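Local coordinates for RimK domain protein ATP-grasp (Sphaerobacter thermophilus, PDB 5I47) that probably binds ATP and a metal ion and may act as a RimK-like ATP-grasp ligase that adds glutamate to a ribosomal protein, at residues T85-R97 and L131-A143. Residues are numbered along the deposited sequence; the frame is centred on the assembly and turned at random. Where two conformers were deposited one is given.
Sequences TARLLADRMALLR and LKSLTVDPGFPVA
R92 reaches out from the start of helix 92-101 to the chain at the end of strand 129-133 and the loop beyond it, a junction inside the RimK-like ATP-grasp domain. Its backbone is tied in first: between helices 83-90 and 92-101 the chain bridges to the loop at D91 and T135, with V136 N giving a straight bond to A90 O (2.8 Å, 164°) and R92 N a bent, weak one to L134 O. D91, the N-cap, turns its carboxylate back to its own helix, where A94 N meets OD1 from above the carboxylate plane.

Along the R92 side chain, R92 CB rests 3.5 Å from L134 O and CG passes S133 O. CG lies beside the backbone N (chi1 -63°) and the chain runs extended to NE, which carries R92 CD across K132 at about a right angle, 3.7 Å from K132 CB. The guanidinium is then sandwiched: V136 CG2 sits over one face, offset toward the rim, with K132 CG and V142 CG2 over the opposite one. R92 NH2 comes within 3.7 Å of V142 CG2. K132 itself sends NZ off to Q170 in strand 167-171.

At the edge, R92 NH1 makes the bonds to S133. R92 NH1 meets S133 O in the carbonyl plane on a lone pair, at 2.9 Å, and makes a weak bond to S133 OG, a hydroxyl that donates to T135 O. An alanine at R92 would take away the guanidinium and is likely to leave S133 O without this donor and a gap between V136 and V142. NH1 also donates to a water, which accepts from D137 N as well and donates to S133 OG and, with its oxygen 2.6 Å from F140 O, to that carbonyl.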
loop_
_atom_site.group_PDB
_atom_site.type_symbol
_atom_site.label_atom_id
_atom_site.label_comp_id
_atom_site.label_asym_id
_atom_site.label_seq_id
_atom_site.Cartn_x
_atom_site.Cartn_y
_atom_site.Cartn_z
ATOM N N THR B 85 0.990 -12.829 1.094
ATOM C CA THR B 85 -0.432 -13.155 1.128
ATOM C C THR B 85 -1.219 -12.089 1.881
ATOM O O THR B 85 -2.287 -11.662 1.429
ATOM C CB THR B 85 -0.634 -14.532 1.760
ATOM O OG1 THR B 85 0.004 -15.523 0.944
ATOM C CG2 THR B 85 -2.108 -14.858 1.875
ATOM N N ALA B 86 -0.695 -11.635 3.023
ATOM C CA ALA B 86 -1.332 -10.542 3.746
ATOM C C ALA B 86 -1.470 -9.303 2.875
ATOM O O ALA B 86 -2.440 -8.552 3.018
ATOM C CB ALA B 86 -0.539 -10.219 5.012
ATOM N N ARG B 87 -0.522 -9.073 1.964
ATOM C CA ARG B 87 -0.653 -7.946 1.043
ATOM C C ARG B 87 -1.823 -8.149 0.083
ATOM O O ARG B 87 -2.541 -7.196 -0.234
ATOM C CB ARG B 87 0.651 -7.731 0.272
ATOM C CG ARG B 87 1.508 -6.602 0.824
ATOM C CD ARG B 87 2.815 -6.422 0.057
ATOM N NE ARG B 87 3.934 -7.107 0.700
ATOM C CZ ARG B 87 4.517 -8.202 0.222
ATOM N NH1 ARG B 87 4.097 -8.731 -0.918
ATOM N NH2 ARG B 87 5.526 -8.761 0.879
ATOM N N LEU B 88 -2.033 -9.383 -0.387
ATOM C CA LEU B 88 -3.155 -9.641 -1.286
ATOM C C LEU B 88 -4.494 -9.498 -0.572
ATOM O O LEU B 88 -5.489 -9.111 -1.193
ATOM C CB LEU B 88 -3.032 -11.034 -1.909
ATOM C CG LEU B 88 -1.937 -11.258 -2.955
ATOM C CD1 LEU B 88 -2.122 -12.599 -3.621
ATOM C CD2 LEU B 88 -1.930 -10.149 -3.990
ATOM N N LEU B 89 -4.546 -9.811 0.723
ATOM C CA LEU B 89 -5.778 -9.601 1.473
ATOM C C LEU B 89 -6.013 -8.121 1.752
ATOM O O LEU B 89 -7.163 -7.682 1.836
ATOM C CB LEU B 89 -5.741 -10.385 2.785
ATOM C CG LEU B 89 -5.347 -11.860 2.733
ATOM C CD1 LEU B 89 -5.300 -12.451 4.132
ATOM C CD2 LEU B 89 -6.309 -12.635 1.864
ATOM N N ALA B 90 -4.943 -7.342 1.891
ATOM C CA ALA B 90 -5.050 -5.929 2.222
ATOM C C ALA B 90 -5.234 -5.042 1.004
ATOM O O ALA B 90 -5.776 -3.938 1.134
ATOM C CB ALA B 90 -3.801 -5.475 2.982
ATOM N N ASP B 91 -4.808 -5.500 -0.167
ATOM C CA ASP B 91 -4.756 -4.689 -1.380
ATOM C C ASP B 91 -5.720 -5.296 -2.396
ATOM O O ASP B 91 -5.402 -6.304 -3.038
ATOM C CB ASP B 91 -3.326 -4.632 -1.915
ATOM C CG ASP B 91 -3.149 -3.616 -3.022
ATOM O OD1 ASP B 91 -4.148 -3.237 -3.665
ATOM O OD2 ASP B 91 -1.996 -3.197 -3.253
ATOM N N ARG B 92 -6.893 -4.676 -2.546
ATOM C CA ARG B 92 -7.864 -5.165 -3.518
ATOM C C ARG B 92 -7.321 -5.099 -4.937
ATOM O O ARG B 92 -7.676 -5.934 -5.776
ATOM C CB ARG B 92 -9.168 -4.372 -3.406
ATOM C CG ARG B 92 -9.864 -4.521 -2.054
ATOM C CD ARG B 92 -11.329 -4.089 -2.097
ATOM N NE ARG B 92 -11.960 -4.245 -0.790
ATOM C CZ ARG B 92 -12.182 -3.246 0.056
ATOM N NH1 ARG B 92 -11.848 -2.008 -0.273
ATOM N NH2 ARG B 92 -12.748 -3.486 1.230
HETATM N N MSE B 93 -6.459 -4.129 -5.225
HETATM C CA MSE B 93 -5.898 -3.980 -6.560
HETATM C C MSE B 93 -4.932 -5.114 -6.886
HETATM O O MSE B 93 -4.989 -5.701 -7.970
HETATM C CB MSE B 93 -5.187 -2.634 -6.693
HETATM C CG MSE B 93 -4.538 -2.416 -8.044
HETATM SE SE MSE B 93 -5.852 -2.234 -9.479
HETATM C CE MSE B 93 -5.482 -3.860 -10.506
ATOM N N ALA B 94 -4.036 -5.421 -5.944
ATOM C CA ALA B 94 -3.081 -6.502 -6.174
ATOM C C ALA B 94 -3.786 -7.850 -6.242
ATOM O O ALA B 94 -3.434 -8.699 -7.069
ATOM C CB ALA B 94 -2.008 -6.505 -5.084
ATOM N N LEU B 95 -4.789 -8.059 -5.383
ATOM C CA LEU B 95 -5.579 -9.286 -5.444
ATOM C C LEU B 95 -6.320 -9.393 -6.767
ATOM O O LEU B 95 -6.370 -10.469 -7.376
ATOM C CB LEU B 95 -6.565 -9.330 -4.281
ATOM C CG LEU B 95 -7.525 -10.524 -4.250
ATOM C CD1 LEU B 95 -6.762 -11.834 -4.111
ATOM C CD2 LEU B 95 -8.533 -10.364 -3.120
ATOM N N LEU B 96 -6.889 -8.279 -7.236
ATOM C CA LEU B 96 -7.622 -8.284 -8.496
ATOM C C LEU B 96 -6.717 -8.671 -9.661
ATOM O O LEU B 96 -7.079 -9.512 -10.491
ATOM C CB LEU B 96 -8.255 -6.914 -8.735
ATOM C CG LEU B 96 -8.942 -6.716 -10.086
ATOM C CD1 LEU B 96 -10.055 -7.747 -10.274
ATOM C CD2 LEU B 96 -9.483 -5.291 -10.206
ATOM N N ARG B 97 -5.531 -8.065 -9.747
ATOM C CA ARG B 97 -4.636 -8.413 -10.845
ATOM C C ARG B 97 -4.139 -9.850 -10.724
ATOM O O ARG B 97 -3.937 -10.521 -11.742
ATOM C CB ARG B 97 -3.463 -7.431 -10.904
ATOM C CG ARG B 97 -2.499 -7.643 -12.084
ATOM C CD ARG B 97 -3.201 -7.613 -13.450
ATOM N NE ARG B 97 -2.243 -7.681 -14.555
ATOM C CZ ARG B 97 -2.570 -7.925 -15.822
ATOM N NH1 ARG B 97 -1.631 -7.971 -16.760
ATOM N NH2 ARG B 97 -3.837 -8.135 -16.152
ATOM N N LEU B 131 -18.363 0.600 -4.727
ATOM C CA LEU B 131 -17.111 1.339 -4.647
ATOM C C LEU B 131 -16.234 0.710 -3.577
ATOM O O LEU B 131 -16.662 0.554 -2.430
ATOM C CB LEU B 131 -17.343 2.817 -4.322
ATOM C CG LEU B 131 -18.168 3.677 -5.280
ATOM C CD1 LEU B 131 -18.069 5.132 -4.874
ATOM C CD2 LEU B 131 -17.714 3.490 -6.710
ATOM N N LYS B 132 -15.010 0.353 -3.955
ATOM C CA LYS B 132 -14.058 -0.270 -3.047
ATOM C C LYS B 132 -12.751 0.499 -3.127
ATOM O O LYS B 132 -12.190 0.654 -4.216
ATOM C CB LYS B 132 -13.826 -1.743 -3.401
ATOM C CG LYS B 132 -15.057 -2.626 -3.347
ATOM C CD LYS B 132 -14.707 -4.064 -3.720
ATOM C CE LYS B 132 -15.897 -5.005 -3.564
ATOM N NZ LYS B 132 -15.506 -6.416 -3.860
ATOM N N SER B 133 -12.271 0.981 -1.986
ATOM C CA SER B 133 -10.930 1.546 -1.937
ATOM C C SER B 133 -9.907 0.489 -2.342
ATOM O O SER B 133 -10.102 -0.709 -2.116
ATOM C CB SER B 133 -10.628 2.073 -0.533
ATOM O OG SER B 133 -11.001 1.129 0.457
ATOM N N LEU B 134 -8.810 0.943 -2.960
ATOM C CA LEU B 134 -7.788 0.010 -3.429
ATOM C C LEU B 134 -7.210 -0.805 -2.282
ATOM O O LEU B 134 -6.787 -1.949 -2.485
ATOM C CB LEU B 134 -6.666 0.759 -4.152
ATOM C CG LEU B 134 -7.030 1.685 -5.314
ATOM C CD1 LEU B 134 -5.786 2.073 -6.094
ATOM C CD2 LEU B 134 -8.055 1.042 -6.227
ATOM N N THR B 135 -7.185 -0.239 -1.080
ATOM C CA THR B 135 -6.687 -0.903 0.114
ATOM C C THR B 135 -7.828 -1.047 1.110
ATOM O O THR B 135 -8.614 -0.113 1.300
ATOM C CB THR B 135 -5.530 -0.111 0.733
ATOM O OG1 THR B 135 -4.356 -0.282 -0.072
ATOM C CG2 THR B 135 -5.244 -0.572 2.161
ATOM N N VAL B 136 -7.927 -2.229 1.728
ATOM C CA VAL B 136 -8.963 -2.463 2.728
ATOM C C VAL B 136 -8.788 -1.476 3.870
ATOM O O VAL B 136 -7.710 -1.372 4.469
ATOM C CB VAL B 136 -8.917 -3.914 3.230
ATOM C CG1 VAL B 136 -9.951 -4.120 4.324
ATOM C CG2 VAL B 136 -9.159 -4.881 2.082
ATOM N N ASP B 137 -9.852 -0.741 4.170
ATOM C CA ASP B 137 -9.798 0.368 5.109
ATOM C C ASP B 137 -11.131 0.488 5.833
ATOM O O ASP B 137 -12.168 0.688 5.190
ATOM C CB ASP B 137 -9.462 1.669 4.373
ATOM C CG ASP B 137 -9.711 2.906 5.218
ATOM O OD1 ASP B 137 -9.378 2.890 6.423
ATOM O OD2 ASP B 137 -10.243 3.896 4.672
ATOM N N PRO B 138 -11.147 0.368 7.163
ATOM C CA PRO B 138 -12.424 0.487 7.888
ATOM C C PRO B 138 -13.073 1.855 7.756
ATOM O O PRO B 138 -14.303 1.955 7.827
ATOM C CB PRO B 138 -12.033 0.176 9.340
ATOM C CG PRO B 138 -10.556 0.422 9.407
ATOM C CD PRO B 138 -10.016 0.068 8.057
ATOM N N GLY B 139 -12.287 2.913 7.551
ATOM C CA GLY B 139 -12.837 4.234 7.308
ATOM C C GLY B 139 -13.505 4.417 5.960
ATOM O O GLY B 139 -14.084 5.477 5.710
ATOM N N PHE B 140 -13.430 3.418 5.084
ATOM C CA PHE B 140 -14.105 3.443 3.786
ATOM C C PHE B 140 -14.625 2.038 3.518
ATOM O O PHE B 140 -14.015 1.261 2.774
ATOM C CB PHE B 140 -13.156 3.913 2.676
ATOM C CG PHE B 140 -13.842 4.248 1.364
ATOM C CD1 PHE B 140 -15.192 3.991 1.163
ATOM C CD2 PHE B 140 -13.119 4.825 0.328
ATOM C CE1 PHE B 140 -15.804 4.299 -0.041
ATOM C CE2 PHE B 140 -13.726 5.138 -0.876
ATOM C CZ PHE B 140 -15.072 4.873 -1.059
ATOM N N PRO B 141 -15.752 1.672 4.121
ATOM C CA PRO B 141 -16.335 0.359 3.844
ATOM C C PRO B 141 -16.916 0.308 2.439
ATOM O O PRO B 141 -17.173 1.334 1.805
ATOM C CB PRO B 141 -17.429 0.222 4.908
ATOM C CG PRO B 141 -17.805 1.629 5.231
ATOM C CD PRO B 141 -16.543 2.435 5.103
ATOM N N VAL B 142 -17.108 -0.922 1.953
ATOM C CA VAL B 142 -17.653 -1.121 0.615
ATOM C C VAL B 142 -19.006 -0.433 0.510
ATOM O O VAL B 142 -19.838 -0.512 1.421
ATOM C CB VAL B 142 -17.755 -2.622 0.300
ATOM C CG1 VAL B 142 -18.235 -2.838 -1.128
ATOM C CG2 VAL B 142 -16.407 -3.294 0.521
ATOM N N ALA B 143 -19.228 0.259 -0.607
ATOM C CA ALA B 143 -20.360 1.168 -0.761
ATOM C C ALA B 143 -21.209 0.743 -1.953
ATOM O O ALA B 143 -20.757 0.819 -3.100
ATOM C CB ALA B 143 -19.869 2.605 -0.926
HETATM O O HOH W 1 -12.375 -0.669 2.466
#